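PDB 3SQR: laccase from Botrytis aclada, which oxidises phenolic substrates at copper centres while reducing dioxygen to water, and probably helps degrade lignin and detoxify lignin-derived products. Local coordinates for residues I123-I128 / Y155-T160; T165-H170 / F180-I185; V197-L202 / R264-N269. All blocks are in the same frame, centred on the assembly; numbering follows the deposited sequence.

Following the chain from the N terminus, interaction 1 comes first. It joins 123-128 to 155-160 and so closes a mostly irregular loop between two sheets of the first cupredoxin domain. Interaction 2 follows, a hairpin in which 165-170 turns back to pair with 180-185. Strand 163-169 also neighbours strand 123-125 in one sheet, and His126 and His168 bind the same copper ion. Interaction 3 closes the longest loop, pairing 197-202 with 264-269 in the next domain. The three loops run in series, with no nesting or crossing. Interactions 2 and 3 touch through Phe180 and Phe201, which ties the first domain to the second.

Interaction 1: I123-I128 / Y155-T160; sequences IHWHGI and YKFQVT. With CU (copper (II) ion), chain F.
Trp125 meets Tyr155 with its ring edge and takes Phe157 over one face. The indole edge points at the face of the Tyr155 ring in an offset edge-to-face pair, with the five-membered ring at 69° to the tyrosine plane. Trp125 CZ2 lies 3.6 Å from Tyr155 CG, and Trp125 NE1 lies 3.4 Å from Tyr155 CD2. Phe157 CZ is 3.4 Å from Trp125 CG, and these two rings are oblique to each other. Ile123 CG2 covers the opposite indole face. Phe157 has CG between its backbone N and carbonyl carbon (chi1 54°), which turns the ring toward Trp125. Ile128 reaches the same ring with its CG2 branch, 3.8 Å from Phe157 CD2. Ile128 CD1 meets Val159 CG1 more loosely, at 4.3 Å.

The polar bond across the contact is at the other end. The backbone N of Ile123 donates to Tyr155 OH, 3.0 Å away and almost straight at 173°. Tyr155 OH is also hydrogen-bonded to Gln144 OE1, so two partners hold this buried hydroxyl.

Further out, Ile128 N bonds to Trp125 O and closes a type II turn. Gly127 sits in this turn with positive phi. The His126 side chain extends away from Phe157, and its ND1 binds a copper ion at 2.0 Å. His168 and His527 complete the protein ligands of that ion. Asp500 is hydrogen-bonded to His126 NE2 and helps to set the imidazole. His124 also points away from the aromatic cluster, and its ND1 bonds to Asp137 O. The aromatic cluster thus fills the space between two sheets of a cupredoxin-like domain, beneath the His-X-His motif of the multicopper oxidase trinuclear copper site.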
loop_
_atom_site.group_PDB
_atom_site.type_symbol
_atom_site.label_atom_id
_atom_site.label_comp_id
_atom_site.label_asym_id
_atom_site.label_seq_id
_atom_site.Cartn_x
_atom_site.Cartn_y
_atom_site.Cartn_z
ATOM N N ILE A 123 -6.402 -3.795 10.925
ATOM C CA ILE A 123 -6.322 -2.697 9.960
ATOM C C ILE A 123 -4.993 -2.036 10.067
ATOM O O ILE A 123 -4.616 -1.569 11.149
ATOM C CB ILE A 123 -7.405 -1.659 10.201
ATOM C CG1 ILE A 123 -8.761 -2.314 10.312
ATOM C CG2 ILE A 123 -7.398 -0.540 9.054
ATOM C CD1 ILE A 123 -9.191 -3.271 9.240
ATOM N N HIS A 124 -4.311 -1.968 8.920
ATOM C CA HIS A 124 -3.021 -1.357 8.768
ATOM C C HIS A 124 -3.160 0.031 8.060
ATOM O O HIS A 124 -3.939 0.238 7.181
ATOM C CB HIS A 124 -2.088 -2.267 7.981
ATOM C CG HIS A 124 -0.811 -1.618 7.571
ATOM N ND1 HIS A 124 0.139 -1.216 8.491
ATOM C CD2 HIS A 124 -0.283 -1.374 6.345
ATOM C CE1 HIS A 124 1.152 -0.651 7.843
ATOM N NE2 HIS A 124 0.935 -0.761 6.542
ATOM N N TRP A 125 -2.337 0.936 8.522
ATOM C CA TRP A 125 -2.331 2.352 8.071
ATOM C C TRP A 125 -1.062 2.435 7.243
ATOM O O TRP A 125 0.057 2.476 7.777
ATOM C CB TRP A 125 -2.379 3.275 9.308
ATOM C CG TRP A 125 -3.301 2.705 10.342
ATOM C CD1 TRP A 125 -2.955 1.872 11.403
ATOM C CD2 TRP A 125 -4.718 2.801 10.369
ATOM N NE1 TRP A 125 -4.078 1.475 12.041
ATOM C CE2 TRP A 125 -5.171 1.980 11.405
ATOM C CE3 TRP A 125 -5.674 3.429 9.533
ATOM C CZ2 TRP A 125 -6.488 1.781 11.655
ATOM C CZ3 TRP A 125 -7.009 3.227 9.779
ATOM C CH2 TRP A 125 -7.424 2.419 10.858
ATOM N N HIS A 126 -1.237 2.341 5.915
ATOM C CA HIS A 126 -0.123 2.053 5.060
ATOM C C HIS A 126 0.912 3.167 5.074
ATOM O O HIS A 126 0.659 4.303 4.759
ATOM C CB HIS A 126 -0.575 1.618 3.657
ATOM C CG HIS A 126 0.559 1.214 2.810
ATOM N ND1 HIS A 126 0.655 -0.020 2.240
ATOM C CD2 HIS A 126 1.630 1.920 2.379
ATOM C CE1 HIS A 126 1.751 -0.077 1.515
ATOM N NE2 HIS A 126 2.388 1.076 1.614
ATOM N N GLY A 127 2.149 2.768 5.329
ATOM C CA GLY A 127 3.273 3.657 5.291
ATOM C C GLY A 127 3.386 4.537 6.524
ATOM O O GLY A 127 4.318 5.334 6.619
ATOM N N ILE A 128 2.473 4.363 7.472
ATOM C CA ILE A 128 2.482 5.159 8.659
ATOM C C ILE A 128 3.570 4.620 9.563
ATOM O O ILE A 128 3.545 3.476 9.920
ATOM C CB ILE A 128 1.083 5.212 9.362
ATOM C CG1 ILE A 128 0.061 5.902 8.409
ATOM C CG2 ILE A 128 1.140 6.062 10.637
ATOM C CD1 ILE A 128 0.395 7.378 7.979
ATOM N N TYR A 155 -7.483 2.112 17.396
ATOM C CA TYR A 155 -6.135 2.419 16.985
ATOM C C TYR A 155 -5.870 3.873 17.306
ATOM O O TYR A 155 -6.714 4.722 17.089
ATOM C CB TYR A 155 -5.964 2.145 15.504
ATOM C CG TYR A 155 -6.084 0.673 15.093
ATOM C CD1 TYR A 155 -7.318 0.036 14.905
ATOM C CD2 TYR A 155 -4.961 -0.085 14.901
ATOM C CE1 TYR A 155 -7.415 -1.271 14.506
ATOM C CE2 TYR A 155 -5.043 -1.362 14.505
ATOM C CZ TYR A 155 -6.246 -1.992 14.312
ATOM O OH TYR A 155 -6.274 -3.310 13.880
ATOM N N LYS A 156 -4.711 4.118 17.879
ATOM C CA LYS A 156 -4.264 5.448 18.184
ATOM C C LYS A 156 -2.903 5.704 17.693
ATOM O O LYS A 156 -1.967 4.999 18.087
ATOM C CB LYS A 156 -4.340 5.654 19.720
ATOM C CG LYS A 156 -5.769 5.597 20.267
ATOM C CD LYS A 156 -5.754 5.949 21.804
ATOM C CE LYS A 156 -7.150 5.874 22.447
ATOM N NZ LYS A 156 -7.222 6.776 23.709
ATOM N N PHE A 157 -2.700 6.784 16.897
ATOM C CA PHE A 157 -1.423 7.097 16.463
ATOM C C PHE A 157 -1.400 8.520 16.007
ATOM O O PHE A 157 -2.459 9.075 15.726
ATOM C CB PHE A 157 -0.891 6.169 15.367
ATOM C CG PHE A 157 -1.779 6.048 14.180
ATOM C CD1 PHE A 157 -2.772 5.095 14.147
ATOM C CD2 PHE A 157 -1.654 6.899 13.090
ATOM C CE1 PHE A 157 -3.596 4.932 13.039
ATOM C CE2 PHE A 157 -2.516 6.730 11.978
ATOM C CZ PHE A 157 -3.473 5.708 11.969
ATOM N N GLN A 158 -0.228 9.105 16.088
ATOM C CA GLN A 158 0.008 10.395 15.480
ATOM C C GLN A 158 0.429 10.262 14.051
ATOM O O GLN A 158 1.246 9.397 13.676
ATOM C CB GLN A 158 1.080 11.210 16.237
ATOM C CG GLN A 158 1.147 12.642 15.852
ATOM C CD GLN A 158 2.061 13.433 16.760
ATOM O OE1 GLN A 158 3.009 12.865 17.322
ATOM N NE2 GLN A 158 1.810 14.767 16.883
ATOM N N VAL A 159 0.018 11.247 13.224
ATOM C CA VAL A 159 0.576 11.236 11.888
ATOM C C VAL A 159 1.732 12.224 11.857
ATOM O O VAL A 159 1.577 13.441 12.074
ATOM C CB VAL A 159 -0.451 11.514 10.776
ATOM C CG1 VAL A 159 -1.361 10.274 10.576
ATOM C CG2 VAL A 159 -1.340 12.809 11.080
ATOM N N THR A 160 2.917 11.670 11.694
ATOM C CA THR A 160 4.145 12.451 11.746
ATOM C C THR A 160 4.717 12.559 10.318
ATOM O O THR A 160 5.898 12.743 10.089
ATOM C CB THR A 160 5.144 11.747 12.682
ATOM O OG1 THR A 160 5.463 10.450 12.151
ATOM C CG2 THR A 160 4.517 11.560 14.044
HETATM CU CU CU F . -0.351 -1.718 2.337
#

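Interaction 2: T165-H170 / F180-I185; sequences TWYHSH and FGPLII. With CU (copper (II) ion), chain F; CU (copper (II) ion), chain E.
Tyr167 lays its ring over the backbone of Gly181. The amide N of Gly181 sits above the ring centre, and Tyr167 CE1 lies 3.4 Å from Gly181 C. The edge of the ring meets Pro182 O. A chi1 of 62° swings the tyrosine ring across to the other strand, and its OH bonds to Pro98 O. Gly181 has no side chain, which leaves room for the ring. Thr165 and Leu183 lie side by side and point the same way, with Thr165 CG2 3.8 Å from Leu183 CG.

The strands form an antiparallel beta hairpin. Thr165 with Leu183 and Tyr167 with Gly181 are its hydrogen-bonded pairs, each joined by two backbone bonds.

His168 and Phe180 share the other face and touch through their CB atoms. The Trp166 ring edge meets Phe180 CB, 3.7 Å from Trp166 CE3. One Trp166 face carries His168 CD2. His168 ND1 donates to Ser169 O, which holds the imidazole with NE2 on one copper ion at 2.0 Å. His170 NE2 binds a second copper ion, which also carries a water.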
loop_
_atom_site.group_PDB
_atom_site.type_symbol
_atom_site.label_atom_id
_atom_site.label_comp_id
_atom_site.label_asym_id
_atom_site.label_seq_id
_atom_site.Cartn_x
_atom_site.Cartn_y
_atom_site.Cartn_z
ATOM N N THR A 165 -1.792 8.308 1.418
ATOM C CA THR A 165 -1.702 6.884 1.660
ATOM C C THR A 165 -3.095 6.314 1.766
ATOM O O THR A 165 -4.080 6.915 1.308
ATOM C CB THR A 165 -0.738 6.516 2.818
ATOM O OG1 THR A 165 -0.450 5.126 2.698
ATOM C CG2 THR A 165 -1.331 6.882 4.211
ATOM N N TRP A 166 -3.159 5.116 2.336
ATOM C CA TRP A 166 -4.384 4.372 2.370
ATOM C C TRP A 166 -4.325 3.515 3.613
ATOM O O TRP A 166 -3.259 3.302 4.149
ATOM C CB TRP A 166 -4.576 3.546 1.112
ATOM C CG TRP A 166 -3.516 2.523 0.742
ATOM C CD1 TRP A 166 -2.145 2.722 0.628
ATOM C CD2 TRP A 166 -3.744 1.174 0.338
ATOM N NE1 TRP A 166 -1.551 1.572 0.146
ATOM C CE2 TRP A 166 -2.498 0.605 -0.004
ATOM C CE3 TRP A 166 -4.880 0.381 0.242
ATOM C CZ2 TRP A 166 -2.372 -0.748 -0.376
ATOM C CZ3 TRP A 166 -4.789 -0.935 -0.164
ATOM C CH2 TRP A 166 -3.535 -1.513 -0.465
ATOM N N TYR A 167 -5.484 3.066 4.045
ATOM C CA TYR A 167 -5.541 2.098 5.162
ATOM C C TYR A 167 -6.217 0.885 4.606
ATOM O O TYR A 167 -7.092 0.983 3.724
ATOM C CB TYR A 167 -6.267 2.662 6.376
ATOM C CG TYR A 167 -7.704 3.022 6.155
ATOM C CD1 TYR A 167 -8.074 4.187 5.557
ATOM C CD2 TYR A 167 -8.727 2.183 6.605
ATOM C CE1 TYR A 167 -9.435 4.520 5.382
ATOM C CE2 TYR A 167 -10.057 2.505 6.433
ATOM C CZ TYR A 167 -10.408 3.677 5.798
ATOM O OH TYR A 167 -11.715 3.944 5.622
ATOM N N HIS A 168 -5.884 -0.299 5.150
ATOM C CA HIS A 168 -6.483 -1.473 4.596
ATOM C C HIS A 168 -6.370 -2.606 5.553
ATOM O O HIS A 168 -5.506 -2.617 6.384
ATOM C CB HIS A 168 -5.867 -1.878 3.272
ATOM C CG HIS A 168 -4.376 -2.121 3.301
ATOM N ND1 HIS A 168 -3.816 -3.336 3.642
ATOM C CD2 HIS A 168 -3.349 -1.328 2.919
ATOM C CE1 HIS A 168 -2.495 -3.249 3.523
ATOM N NE2 HIS A 168 -2.191 -2.045 3.048
ATOM N N SER A 169 -7.229 -3.575 5.398
ATOM C CA SER A 169 -7.010 -4.781 6.213
ATOM C C SER A 169 -5.685 -5.415 5.869
ATOM O O SER A 169 -5.299 -5.465 4.707
ATOM C CB SER A 169 -8.112 -5.799 6.001
ATOM O OG SER A 169 -7.757 -7.007 6.680
ATOM N N HIS A 170 -4.979 -5.895 6.903
ATOM C CA HIS A 170 -3.787 -6.640 6.686
ATOM C C HIS A 170 -4.047 -8.092 7.162
ATOM O O HIS A 170 -3.134 -8.867 7.338
ATOM C CB HIS A 170 -2.631 -6.018 7.430
ATOM C CG HIS A 170 -1.331 -6.099 6.714
ATOM N ND1 HIS A 170 -0.777 -7.278 6.310
ATOM C CD2 HIS A 170 -0.476 -5.123 6.282
ATOM C CE1 HIS A 170 0.384 -7.047 5.726
ATOM N NE2 HIS A 170 0.580 -5.742 5.665
ATOM N N PHE A 180 -10.425 -1.402 2.175
ATOM C CA PHE A 180 -9.411 -0.328 2.134
ATOM C C PHE A 180 -10.076 1.034 1.970
ATOM O O PHE A 180 -11.221 1.109 1.573
ATOM C CB PHE A 180 -8.434 -0.564 0.956
ATOM C CG PHE A 180 -9.057 -0.411 -0.392
ATOM C CD1 PHE A 180 -9.110 0.841 -1.005
ATOM C CD2 PHE A 180 -9.606 -1.475 -1.055
ATOM C CE1 PHE A 180 -9.711 1.034 -2.255
ATOM C CE2 PHE A 180 -10.171 -1.289 -2.344
ATOM C CZ PHE A 180 -10.257 -0.046 -2.910
ATOM N N GLY A 181 -9.361 2.088 2.282
ATOM C CA GLY A 181 -9.856 3.452 2.117
ATOM C C GLY A 181 -8.686 4.382 2.058
ATOM O O GLY A 181 -7.522 3.953 2.268
ATOM N N PRO A 182 -8.946 5.642 1.698
ATOM C CA PRO A 182 -7.870 6.597 1.584
ATOM C C PRO A 182 -7.536 7.207 2.943
ATOM O O PRO A 182 -8.422 7.467 3.748
ATOM C CB PRO A 182 -8.449 7.651 0.652
ATOM C CG PRO A 182 -9.927 7.632 0.873
ATOM C CD PRO A 182 -10.254 6.190 1.322
ATOM N N LEU A 183 -6.246 7.473 3.170
ATOM C CA LEU A 183 -5.801 8.207 4.308
ATOM C C LEU A 183 -4.931 9.347 3.804
ATOM O O LEU A 183 -3.847 9.090 3.288
ATOM C CB LEU A 183 -4.982 7.269 5.187
ATOM C CG LEU A 183 -4.241 7.857 6.398
ATOM C CD1 LEU A 183 -5.026 8.716 7.309
ATOM C CD2 LEU A 183 -3.677 6.624 7.231
ATOM N N ILE A 184 -5.443 10.546 3.888
ATOM C CA ILE A 184 -4.819 11.753 3.328
ATOM C C ILE A 184 -4.425 12.606 4.483
ATOM O O ILE A 184 -5.273 12.925 5.341
ATOM C CB ILE A 184 -5.775 12.498 2.418
ATOM C CG1 ILE A 184 -6.012 11.658 1.176
ATOM C CG2 ILE A 184 -5.158 13.761 1.944
ATOM C CD1 ILE A 184 -7.116 12.234 0.221
ATOM N N ILE A 185 -3.151 12.960 4.535
ATOM C CA ILE A 185 -2.632 13.803 5.600
ATOM C C ILE A 185 -2.148 15.106 4.928
ATOM O O ILE A 185 -1.222 15.107 4.145
ATOM C CB ILE A 185 -1.521 13.128 6.434
ATOM C CG1 ILE A 185 -2.007 11.740 6.962
ATOM C CG2 ILE A 185 -1.072 14.050 7.598
ATOM C CD1 ILE A 185 -0.822 10.738 7.197
HETATM CU CU CU F . -0.351 -1.718 2.337
HETATM CU CU CU E . 2.129 -4.654 4.858
HETATM O O HOH W 1 0.654 -3.743 3.694
#

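Interaction 3: V197-L202 / R264-N269; sequences VGVIFL and RLRLIN. With NAG (2-acetamido-2-deoxy-beta-D-glucopyranose), chain C.
Ile268 and Val199 meet across two parallel strands. From Ile268 CB, the first neighbour is the Phe201 ring, with CD1 of that ring 4.0 Å away. Ile268 CG1 then packs on Val199 CG1. Ile268 CD1 ends between Val199 CG1 and Phe201 CE1, 3.8 Å from each. CG1 anti to the carbonyl carbon (chi1 -39°) carries CD1 to these two partners, and the side chain lies alongside that of Phe201, pointing the same way. Val199 CG1 also sits over the centre of the Phe201 ring, so the three groups form one apolar patch.

Ile200, Leu265 and Leu267 lie on the other face. Ile200 CD1 touches Leu265 CD2 at 3.9 Å, and Leu267 CD2 reaches Ile200 CB. Val197 CG2 packs on Leu265 CD1, 3.5 Å apart.

Backbone bonds alternate along the pair. Ile200 N donates to Arg266 O at 2.7 Å, Ile268 N to Ile200 O, and Leu202 N to Ile268 O. The Arg264 and Arg266 guanidinium groups lie face over face. Acidic neighbours probably ease their charge: Asp312 pairs with Arg264, and Asp196 with Arg266. Arg266 NH1 is also hydrogen-bonded to Thr164 OG1. A glycan N-acetylglucosamine rests on the outside of 197-202, where its N2 donates to Val199 O at 2.8 Å.

The two strands are inner neighbours in a mixed cupredoxin-type sheet, flanked by strand 227-230 beside 195-205 and by strand 310-316 beside 262-269. Strand 276-280 covers the leucine face. Strand 180-186 of the preceding domain packs against Val199 and Phe201.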
loop_
_atom_site.group_PDB
_atom_site.type_symbol
_atom_site.label_atom_id
_atom_site.label_comp_id
_atom_site.label_asym_id
_atom_site.label_seq_id
_atom_site.Cartn_x
_atom_site.Cartn_y
_atom_site.Cartn_z
ATOM N N VAL A 197 -8.016 17.048 -5.904
ATOM C CA VAL A 197 -9.124 16.221 -6.319
ATOM C C VAL A 197 -9.226 14.951 -5.466
ATOM O O VAL A 197 -10.201 14.208 -5.533
ATOM C CB VAL A 197 -9.109 15.928 -7.837
ATOM C CG1 VAL A 197 -9.139 17.303 -8.615
ATOM C CG2 VAL A 197 -7.976 15.028 -8.345
ATOM N N GLY A 198 -8.165 14.706 -4.715
ATOM C CA GLY A 198 -8.199 13.536 -3.857
ATOM C C GLY A 198 -7.637 12.332 -4.587
ATOM O O GLY A 198 -6.854 12.404 -5.570
ATOM N N VAL A 199 -7.933 11.193 -4.004
ATOM C CA VAL A 199 -7.310 9.926 -4.429
ATOM C C VAL A 199 -8.008 9.387 -5.662
ATOM O O VAL A 199 -9.247 9.588 -5.877
ATOM C CB VAL A 199 -7.372 8.895 -3.282
ATOM C CG1 VAL A 199 -6.965 7.527 -3.751
ATOM C CG2 VAL A 199 -6.404 9.268 -2.111
ATOM N N ILE A 200 -7.246 8.739 -6.490
ATOM C CA ILE A 200 -7.794 7.881 -7.564
ATOM C C ILE A 200 -7.177 6.518 -7.347
ATOM O O ILE A 200 -5.965 6.334 -7.497
ATOM C CB ILE A 200 -7.388 8.360 -8.982
ATOM C CG1 ILE A 200 -7.903 9.787 -9.213
ATOM C CG2 ILE A 200 -7.880 7.361 -10.061
ATOM C CD1 ILE A 200 -7.520 10.424 -10.536
ATOM N N PHE A 201 -7.997 5.577 -6.865
ATOM C CA PHE A 201 -7.606 4.217 -6.701
ATOM C C PHE A 201 -7.567 3.471 -8.014
ATOM O O PHE A 201 -8.406 3.662 -8.877
ATOM C CB PHE A 201 -8.542 3.486 -5.750
ATOM C CG PHE A 201 -8.421 3.949 -4.325
ATOM C CD1 PHE A 201 -7.325 3.554 -3.569
ATOM C CD2 PHE A 201 -9.376 4.762 -3.743
ATOM C CE1 PHE A 201 -7.196 3.959 -2.288
ATOM C CE2 PHE A 201 -9.268 5.148 -2.428
ATOM C CZ PHE A 201 -8.188 4.733 -1.697
ATOM N N LEU A 202 -6.528 2.690 -8.192
ATOM C CA LEU A 202 -6.379 1.838 -9.374
ATOM C C LEU A 202 -6.325 0.404 -8.855
ATOM O O LEU A 202 -5.535 0.093 -7.975
ATOM C CB LEU A 202 -5.128 2.229 -10.142
ATOM C CG LEU A 202 -4.970 3.651 -10.614
ATOM C CD1 LEU A 202 -3.513 3.882 -11.065
ATOM C CD2 LEU A 202 -6.021 3.950 -11.695
ATOM N N ARG A 264 -4.106 18.568 -8.069
ATOM C CA ARG A 264 -3.371 17.488 -7.413
ATOM C C ARG A 264 -4.243 16.219 -7.422
ATOM O O ARG A 264 -5.408 16.209 -7.026
ATOM C CB ARG A 264 -3.057 17.900 -5.980
ATOM C CG ARG A 264 -2.374 16.797 -5.208
ATOM C CD ARG A 264 -2.053 17.300 -3.848
ATOM N NE ARG A 264 -1.120 16.412 -3.179
ATOM C CZ ARG A 264 -0.426 16.791 -2.111
ATOM N NH1 ARG A 264 -0.514 18.031 -1.617
ATOM N NH2 ARG A 264 0.379 15.921 -1.538
ATOM N N LEU A 265 -3.696 15.190 -8.014
ATOM C CA LEU A 265 -4.318 13.833 -8.063
ATOM C C LEU A 265 -3.436 12.928 -7.236
ATOM O O LEU A 265 -2.236 12.930 -7.363
ATOM C CB LEU A 265 -4.317 13.281 -9.471
ATOM C CG LEU A 265 -5.288 13.895 -10.493
ATOM C CD1 LEU A 265 -5.267 15.420 -10.563
ATOM C CD2 LEU A 265 -5.076 13.181 -11.861
ATOM N N ARG A 266 -4.074 12.044 -6.491
ATOM C CA ARG A 266 -3.322 11.203 -5.541
ATOM C C ARG A 266 -3.573 9.782 -5.948
ATOM O O ARG A 266 -4.655 9.278 -5.755
ATOM C CB ARG A 266 -3.798 11.503 -4.137
ATOM C CG ARG A 266 -3.689 12.971 -3.705
ATOM C CD ARG A 266 -4.333 13.130 -2.372
ATOM N NE ARG A 266 -4.262 14.441 -1.788
ATOM C CZ ARG A 266 -3.368 14.844 -0.884
ATOM N NH1 ARG A 266 -2.397 14.050 -0.503
ATOM N NH2 ARG A 266 -3.430 16.074 -0.389
ATOM N N LEU A 267 -2.576 9.195 -6.582
ATOM C CA LEU A 267 -2.712 7.945 -7.247
ATOM C C LEU A 267 -2.261 6.839 -6.331
ATOM O O LEU A 267 -1.176 6.906 -5.768
ATOM C CB LEU A 267 -1.901 7.922 -8.515
ATOM C CG LEU A 267 -2.234 9.104 -9.465
ATOM C CD1 LEU A 267 -1.199 9.200 -10.603
ATOM C CD2 LEU A 267 -3.663 8.974 -9.981
ATOM N N ILE A 268 -3.099 5.821 -6.221
ATOM C CA ILE A 268 -2.800 4.615 -5.413
ATOM C C ILE A 268 -3.149 3.374 -6.140
ATOM O O ILE A 268 -4.289 3.199 -6.563
ATOM C CB ILE A 268 -3.490 4.604 -4.050
ATOM C CG1 ILE A 268 -3.496 6.000 -3.418
ATOM C CG2 ILE A 268 -2.826 3.459 -3.093
ATOM C CD1 ILE A 268 -3.990 6.017 -2.011
ATOM N N ASN A 269 -2.190 2.457 -6.230
ATOM C CA ASN A 269 -2.468 1.130 -6.764
ATOM C C ASN A 269 -2.790 0.203 -5.564
ATOM O O ASN A 269 -1.954 -0.045 -4.753
ATOM C CB ASN A 269 -1.287 0.617 -7.606
ATOM C CG ASN A 269 -1.417 -0.820 -8.071
ATOM O OD1 ASN A 269 -2.348 -1.598 -7.727
ATOM N ND2 ASN A 269 -0.373 -1.228 -8.866
HETATM C C1 NAG C . -12.407 8.932 -5.553
HETATM C C2 NAG C . -12.596 10.428 -5.789
HETATM C C3 NAG C . -12.447 11.121 -4.449
HETATM C C4 NAG C . -13.438 10.592 -3.422
HETATM C C5 NAG C . -13.461 9.029 -3.428
HETATM C C6 NAG C . -14.808 8.509 -2.991
HETATM C C7 NAG C . -11.721 11.805 -7.576
HETATM C C8 NAG C . -10.514 12.383 -8.296
HETATM N N2 NAG C . -11.524 10.973 -6.564
HETATM O O3 NAG C . -12.561 12.520 -4.565
HETATM O O4 NAG C . -13.072 11.057 -2.110
HETATM O O5 NAG C . -13.419 8.477 -4.719
HETATM O O6 NAG C . -14.695 7.131 -2.633
HETATM O O7 NAG C . -12.882 12.077 -7.896
#